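Local coordinates for protein xyloglucanase (Paenibacillus pabuli, PDB 2JEP) that hydrolyses the beta-1,4-linked glucan backbone of xyloglucan, a plant cell-wall polysaccharide, as a family 5 glycoside hydrolase, at residues W65-V70 / F374-N379; L109-I112 / D117-Y120. One frame throughout, in Å; residues are numbered along the deposited sequence.

Contact 1 (W65-V70 / F374-N379)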
ATOM      1  N   TRP A  65     -13.640   3.420  11.855  1.00 11.50           N
ATOM      2  CA  TRP A  65     -14.278   3.571  10.570  1.00 12.07           C
ATOM      3  C   TRP A  65     -15.307   2.492  10.295  1.00 13.19           C
ATOM      4  O   TRP A  65     -15.660   2.260   9.163  1.00 15.66           O
ATOM      5  CB  TRP A  65     -13.240   3.725   9.439  1.00 11.58           C
ATOM      6  CG  TRP A  65     -12.435   5.013   9.533  1.00 10.60           C
ATOM      7  CD1 TRP A  65     -12.704   6.113  10.297  1.00 11.69           C
ATOM      8  CD2 TRP A  65     -11.256   5.314   8.807  1.00  9.16           C
ATOM      9  NE1 TRP A  65     -11.735   7.066  10.115  1.00 12.13           N
ATOM     10  CE2 TRP A  65     -10.835   6.604   9.192  1.00 10.35           C
ATOM     11  CE3 TRP A  65     -10.493   4.602   7.883  1.00 10.46           C
ATOM     12  CZ2 TRP A  65      -9.687   7.193   8.677  1.00 11.22           C
ATOM     13  CZ3 TRP A  65      -9.370   5.201   7.363  1.00 11.33           C
ATOM     14  CH2 TRP A  65      -8.971   6.466   7.769  1.00 11.61           C
ATOM     15  N   GLY A  66     -15.788   1.852  11.358  1.00 12.85           N
ATOM     16  CA  GLY A  66     -16.948   0.973  11.248  1.00 12.74           C
ATOM     17  C   GLY A  66     -16.671  -0.508  11.053  1.00 12.54           C
ATOM     18  O   GLY A  66     -17.618  -1.310  11.053  1.00 14.71           O
ATOM     19  N   ASN A  67     -15.402  -0.907  10.928  1.00 10.01           N
ATOM     20  CA  ASN A  67     -15.088  -2.334  10.879  1.00  9.10           C
ATOM     21  C   ASN A  67     -14.929  -2.893  12.286  1.00  9.10           C
ATOM     22  O   ASN A  67     -14.569  -2.161  13.216  1.00  9.86           O
ATOM     23  CB  ASN A  67     -13.818  -2.596  10.070  1.00  8.86           C
ATOM     24  CG  ASN A  67     -14.051  -2.436   8.583  1.00  8.94           C
ATOM     25  OD1 ASN A  67     -15.007  -2.992   8.031  1.00 10.02           O
ATOM     26  ND2 ASN A  67     -13.160  -1.700   7.907  1.00  8.30           N
ATOM     27  N   PRO A  68     -15.163  -4.190  12.451  1.00  8.89           N
ATOM     28  CA  PRO A  68     -14.943  -4.775  13.765  1.00  9.57           C
ATOM     29  C   PRO A  68     -13.459  -4.916  14.085  1.00  8.36           C
ATOM     30  O   PRO A  68     -12.600  -4.835  13.200  1.00  8.68           O
ATOM     31  CB  PRO A  68     -15.628  -6.139  13.663  1.00 10.64           C
ATOM     32  CG  PRO A  68     -15.787  -6.406  12.268  1.00 11.65           C
ATOM     33  CD  PRO A  68     -15.630  -5.178  11.473  1.00  9.84           C
ATOM     34  N   THR A  69     -13.162  -5.167  15.353  1.00  8.41           N
ATOM     35  CA  THR A  69     -11.786  -5.462  15.735  1.00  8.39           C
ATOM     36  C   THR A  69     -11.298  -6.649  14.916  1.00  8.55           C
ATOM     37  O   THR A  69     -12.004  -7.629  14.743  1.00  9.28           O
ATOM     38  CB  THR A  69     -11.728  -5.775  17.247  1.00  8.49           C
ATOM     39  OG1 THR A  69     -12.162  -4.601  17.947  1.00  9.55           O
ATOM     40  CG2 THR A  69     -10.306  -6.172  17.698  1.00 10.15           C
ATOM     41  N   VAL A  70     -10.078  -6.560  14.408  1.00  8.53           N
ATOM     42  CA  VAL A  70      -9.538  -7.614  13.569  1.00  8.38           C
ATOM     43  C   VAL A  70      -9.358  -8.878  14.395  1.00  7.87           C
ATOM     44  O   VAL A  70      -8.930  -8.827  15.568  1.00  8.50           O
ATOM     45  CB  VAL A  70      -8.176  -7.186  12.940  1.00  7.80           C
ATOM     46  CG1 VAL A  70      -7.615  -8.287  12.041  1.00  9.11           C
ATOM     47  CG2 VAL A  70      -8.335  -5.896  12.131  1.00  9.24           C
ATOM     48  N   PHE A 374     -15.079  -9.277   1.304  1.00  7.95           N
ATOM     49  CA  PHE A 374     -15.501 -10.113   2.438  1.00  8.09           C
ATOM     50  C   PHE A 374     -16.367  -9.283   3.371  1.00  8.07           C
ATOM     51  O   PHE A 374     -16.187  -8.073   3.468  1.00  7.83           O
ATOM     52  CB  PHE A 374     -14.281 -10.596   3.230  1.00  8.84           C
ATOM     53  CG  PHE A 374     -13.288 -11.351   2.403  1.00  8.38           C
ATOM     54  CD1 PHE A 374     -13.371 -12.739   2.264  1.00  9.41           C
ATOM     55  CD2 PHE A 374     -12.237 -10.694   1.793  1.00  8.61           C
ATOM     56  CE1 PHE A 374     -12.451 -13.430   1.504  1.00 10.36           C
ATOM     57  CE2 PHE A 374     -11.310 -11.384   1.025  1.00  9.68           C
ATOM     58  CZ  PHE A 374     -11.419 -12.743   0.875  1.00  9.37           C
ATOM     59  N   ASN A 375     -17.304  -9.947   4.049  1.00  8.64           N
ATOM     60  CA  ASN A 375     -18.031  -9.319   5.144  0.50  9.06           C
ATOM     61  C   ASN A 375     -17.287  -9.692   6.424  1.00  8.99           C
ATOM     62  O   ASN A 375     -17.191 -10.858   6.801  1.00  9.44           O
ATOM     63  CB  ASN A 375     -19.517  -9.690   5.195  0.50  9.29           C
ATOM     64  CG  ASN A 375     -20.241  -8.999   6.345  0.50 11.00           C
ATOM     65  OD1 ASN A 375     -19.805  -9.096   7.487  0.50 10.28           O
ATOM     66  ND2 ASN A 375     -21.327  -8.289   6.054  0.50 12.41           N
ATOM     67  N   ARG A 376     -16.695  -8.662   7.026  1.00  8.69           N
ATOM     68  CA  ARG A 376     -15.868  -8.855   8.201  1.00  8.65           C
ATOM     69  C   ARG A 376     -16.682  -9.176   9.447  1.00  8.93           C
ATOM     70  O   ARG A 376     -16.164  -9.699  10.388  1.00  9.31           O
ATOM     71  CB  ARG A 376     -14.987  -7.641   8.417  1.00  8.20           C
ATOM     72  CG  ARG A 376     -14.043  -7.427   7.260  1.00  7.68           C
ATOM     73  CD  ARG A 376     -13.020  -6.324   7.450  1.00  7.60           C
ATOM     74  NE  ARG A 376     -12.314  -6.073   6.189  1.00  7.21           N
ATOM     75  CZ  ARG A 376     -11.411  -5.112   6.013  1.00  7.37           C
ATOM     76  NH1 ARG A 376     -10.968  -4.405   7.032  1.00  7.96           N
ATOM     77  NH2 ARG A 376     -10.926  -4.864   4.817  1.00  7.30           N
ATOM     78  N   SER A 377     -17.970  -8.895   9.439  1.00 11.35           N
ATOM     79  CA  SER A 377     -18.825  -9.328  10.550  1.00 12.94           C
ATOM     80  C   SER A 377     -19.000 -10.817  10.669  1.00 13.67           C
ATOM     81  O   SER A 377     -19.222 -11.277  11.780  1.00 12.49           O
ATOM     82  CB  SER A 377     -20.205  -8.735  10.388  1.00 14.82           C
ATOM     83  OG  SER A 377     -20.079  -7.367  10.532  1.00 19.73           O
ATOM     84  N   ASN A 378     -18.943 -11.584   9.561  1.00 16.48           N
ATOM     85  CA  ASN A 378     -19.068 -13.070   9.611  0.70 16.25           C
ATOM     86  C   ASN A 378     -18.086 -13.902   8.807  1.00 16.97           C
ATOM     87  O   ASN A 378     -18.289 -15.116   8.652  1.00 17.91           O
ATOM     88  CB  ASN A 378     -20.507 -13.531   9.353  0.70 17.32           C
ATOM     89  CG  ASN A 378     -20.989 -13.197   7.986  0.70 15.47           C
ATOM     90  OD1 ASN A 378     -22.204 -13.217   7.696  0.70 20.91           O
ATOM     91  ND2 ASN A 378     -20.068 -12.901   7.122  0.70 12.33           N
ATOM     92  N   ASN A 379     -17.024 -13.280   8.309  1.00 14.68           N
ATOM     93  CA  ASN A 379     -16.035 -13.946   7.500  1.00 15.98           C
ATOM     94  C   ASN A 379     -16.656 -14.718   6.418  1.00 16.12           C
ATOM     95  O   ASN A 379     -16.298 -15.870   6.174  1.00 18.57           O
ATOM     96  CB  ASN A 379     -15.147 -14.876   8.321  1.00 16.35           C
ATOM     97  CG  ASN A 379     -14.397 -14.139   9.299  1.00 12.85           C
ATOM     98  OD1 ASN A 379     -13.820 -13.154   8.938  1.00 14.54           O
ATOM     99  ND2 ASN A 379     -14.485 -14.514  10.607  1.00 15.87           N
TER
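P68 and S377 are the nearest CA pair, 6.8 Å apart, where the irregular loop 65-70 meets the turn that follows the short strand 374-375. Both belong to connections of a (beta/alpha)8 TIM barrel, the fold of family 5 glycoside hydrolases: one leads into helix 72-80, the other follows the last barrel strand, 357-362. Strand 374-375 pairs antiparallel with 380-381, and the turn between them is drawn in by N375 OD1, which accepts a weak hydrogen bond from S377 N at 2.7 Å. The P68 ring packs on the base of R376, with P68 CD 4.0 Å from R376 CB. P68 CG lies 3.8 Å from the carbonyl O of R376. The two side chains lie nearly at right angles. From there R376 runs extended (chi2 -174°, chi3 -171°) past the amide of N67, whose OD1 stands 3.9 Å from R376 CD. Amide and guanidinium planes are 23° apart, but both groups present N-H donors and bond elsewhere: N67 ND2 to the carbonyls of N50 and N363, R376 NH1 to G49 O and Q51 OE1. R376 NH2 adds a salt bridge to D362. The buried guanidinium thus joins the first and last strand ends of the barrel, while N67 ND2 lies 3.6 Å from R376 NH1.

Contact 2 (L109-I112 / D117-Y120)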
ATOM      1  N   LEU A 109       1.743  -0.549  19.876  1.00  8.71           N
ATOM      2  CA  LEU A 109       2.713  -1.442  19.275  1.00  9.36           C
ATOM      3  C   LEU A 109       2.385  -2.907  19.540  1.00  8.65           C
ATOM      4  O   LEU A 109       2.551  -3.739  18.645  1.00  8.49           O
ATOM      5  CB  LEU A 109       4.126  -1.124  19.744  1.00 10.46           C
ATOM      6  CG  LEU A 109       4.832   0.083  19.154  1.00 13.04           C
ATOM      7  CD1 LEU A 109       6.163   0.258  19.887  1.00 14.10           C
ATOM      8  CD2 LEU A 109       4.988  -0.083  17.649  1.00 13.77           C
ATOM      9  N   ASN A 110       1.912  -3.234  20.736  1.00  8.31           N
ATOM     10  CA  ASN A 110       1.541  -4.626  21.019  1.00  8.31           C
ATOM     11  C   ASN A 110       0.361  -5.091  20.191  1.00  8.32           C
ATOM     12  O   ASN A 110       0.307  -6.241  19.765  1.00  8.97           O
ATOM     13  CB  ASN A 110       1.248  -4.820  22.508  1.00  7.99           C
ATOM     14  CG  ASN A 110       2.494  -4.800  23.339  1.00 10.08           C
ATOM     15  OD1 ASN A 110       3.566  -5.168  22.856  1.00 13.62           O
ATOM     16  ND2 ASN A 110       2.357  -4.408  24.608  1.00 10.58           N
ATOM     17  N   ARG A 111      -0.578  -4.182  19.947  1.00  8.03           N
ATOM     18  CA  ARG A 111      -1.723  -4.531  19.100  1.00  7.47           C
ATOM     19  C   ARG A 111      -1.308  -4.730  17.641  1.00  7.93           C
ATOM     20  O   ARG A 111      -1.752  -5.673  16.972  1.00  8.25           O
ATOM     21  CB  ARG A 111      -2.828  -3.484  19.194  1.00  7.66           C
ATOM     22  CG  ARG A 111      -4.040  -3.765  18.322  1.00  8.12           C
ATOM     23  CD  ARG A 111      -4.714  -5.101  18.692  1.00  8.97           C
ATOM     24  NE  ARG A 111      -5.782  -5.380  17.731  1.00  8.76           N
ATOM     25  CZ  ARG A 111      -6.206  -6.595  17.410  1.00  8.61           C
ATOM     26  NH1 ARG A 111      -5.725  -7.676  18.006  1.00  8.20           N
ATOM     27  NH2 ARG A 111      -7.099  -6.742  16.439  1.00  9.60           N
ATOM     28  N   ILE A 112      -0.483  -3.817  17.137  1.00  7.99           N
ATOM     29  CA  ILE A 112       0.001  -3.957  15.763  1.00  8.09           C
ATOM     30  C   ILE A 112       0.716  -5.300  15.624  1.00  7.96           C
ATOM     31  O   ILE A 112       0.517  -6.027  14.624  1.00  8.41           O
ATOM     32  CB  ILE A 112       0.956  -2.797  15.395  1.00  8.23           C
ATOM     33  CG1 ILE A 112       0.214  -1.455  15.451  1.00  8.31           C
ATOM     34  CG2 ILE A 112       1.630  -3.055  14.030  1.00  9.02           C
ATOM     35  CD1 ILE A 112       1.143  -0.230  15.631  1.00  9.19           C
ATOM     36  N   ASP A 117       1.019 -10.780  13.525  1.00  8.36           N
ATOM     37  CA  ASP A 117       1.144 -12.206  13.756  1.00  8.77           C
ATOM     38  C   ASP A 117      -0.011 -13.022  13.171  1.00  8.93           C
ATOM     39  O   ASP A 117       0.181 -14.165  12.752  1.00  9.11           O
ATOM     40  CB  ASP A 117       1.261 -12.491  15.250  1.00  9.42           C
ATOM     41  CG  ASP A 117       2.600 -12.122  15.839  1.00 11.23           C
ATOM     42  OD1 ASP A 117       3.556 -11.911  15.065  1.00 13.56           O
ATOM     43  OD2 ASP A 117       2.670 -12.136  17.106  1.00 15.67           O
ATOM     44  N   TYR A 118      -1.224 -12.463  13.124  1.00  8.89           N
ATOM     45  CA  TYR A 118      -2.331 -13.194  12.505  1.00  8.93           C
ATOM     46  C   TYR A 118      -1.986 -13.619  11.090  1.00  9.04           C
ATOM     47  O   TYR A 118      -2.377 -14.679  10.660  1.00 11.63           O
ATOM     48  CB  TYR A 118      -3.618 -12.367  12.436  1.00  8.93           C
ATOM     49  CG  TYR A 118      -4.229 -11.907  13.746  1.00  7.87           C
ATOM     50  CD1 TYR A 118      -3.878 -12.463  14.948  1.00  8.56           C
ATOM     51  CD2 TYR A 118      -5.163 -10.881  13.760  1.00  8.55           C
ATOM     52  CE1 TYR A 118      -4.440 -12.000  16.146  1.00  8.81           C
ATOM     53  CE2 TYR A 118      -5.733 -10.447  14.929  1.00  8.35           C
ATOM     54  CZ  TYR A 118      -5.356 -10.989  16.124  1.00  8.15           C
ATOM     55  OH  TYR A 118      -5.929 -10.503  17.279  1.00  8.95           O
ATOM     56  N   ALA A 119      -1.291 -12.751  10.361  1.00  7.86           N
ATOM     57  CA  ALA A 119      -0.871 -13.030   8.974  1.00  8.55           C
ATOM     58  C   ALA A 119       0.463 -13.762   8.922  1.00  8.16           C
ATOM     59  O   ALA A 119       0.615 -14.765   8.208  1.00  8.73           O
ATOM     60  CB  ALA A 119      -0.786 -11.728   8.161  1.00  8.52           C
ATOM     61  N   TYR A 120       1.436 -13.288   9.698  1.00  8.30           N
ATOM     62  CA  TYR A 120       2.773 -13.881   9.663  1.00  8.71           C
ATOM     63  C   TYR A 120       2.758 -15.347  10.103  1.00  9.73           C
ATOM     64  O   TYR A 120       3.451 -16.188   9.515  1.00 10.20           O
ATOM     65  CB  TYR A 120       3.701 -13.046  10.532  1.00  8.82           C
ATOM     66  CG  TYR A 120       5.149 -13.466  10.591  1.00  9.41           C
ATOM     67  CD1 TYR A 120       6.055 -13.013   9.665  1.00  8.90           C
ATOM     68  CD2 TYR A 120       5.607 -14.299  11.605  1.00 10.30           C
ATOM     69  CE1 TYR A 120       7.395 -13.372   9.747  1.00  9.48           C
ATOM     70  CE2 TYR A 120       6.928 -14.684  11.679  1.00 11.06           C
ATOM     71  CZ  TYR A 120       7.825 -14.202  10.766  1.00  9.97           C
ATOM     72  OH  TYR A 120       9.171 -14.532  10.819  1.00 11.89           O
TER
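At R111 the first torsion (chi1 179°) points CG opposite the backbone N, and a bend at chi2 (60°) turns the guanidinium along the helix toward Y118, whose own ring, with CG beside the backbone N, leans to meet it. Both residues sit on helix 106-120, the helix of the beta-alpha-beta unit between strands 85-88 and 125-128 of the TIM barrel. Seven positions, about two turns, separate them, placing them on the same side of the helix. Although R111 CB starts out away from 117-120, the end of the chain returns, and NH1 donates a hydrogen bond to Y118 OH over 2.9 Å with an N-H...O angle of 156°. The hydroxyl lies at the guanidinium edge, close to its plane, whereas the ring itself is turned well out of that plane and the two side chains cross nearly perpendicularly. Two more partners fix the rotation of the arginine: NE forms a salt bridge with E62, and NH2 hydrogen-bonds to the carbonyl of V70. The tyrosine ring packs against P72 and I75 of the neighbouring helix 72-80. Between the two side chains the hydroxyl leads the approach, with the ring carbon Y118 CZ farther back, 3.8 Å from R111 NH1.

From the N terminus the chain passes through the first barrel strand, 45-48, and reaches 65-70, then runs through helix 72-80 and strand 85-88 to helix 106-120, where contact 2 spans two turns within that one helix. Contact 1 closes only after the remaining barrel strands, when 374-379 returns to 65-70 some 304 residues later. Contact 2 is therefore nested inside its loop. Their centres are 17 Å apart, yet they touch: the arginine of contact 2 reaches back to the 65-70 loop, where T69 CG2 packs 3.5 Å from R111 NH2. Loop 65-70 thus bridges helix 106-120 and the connection after the last barrel strand.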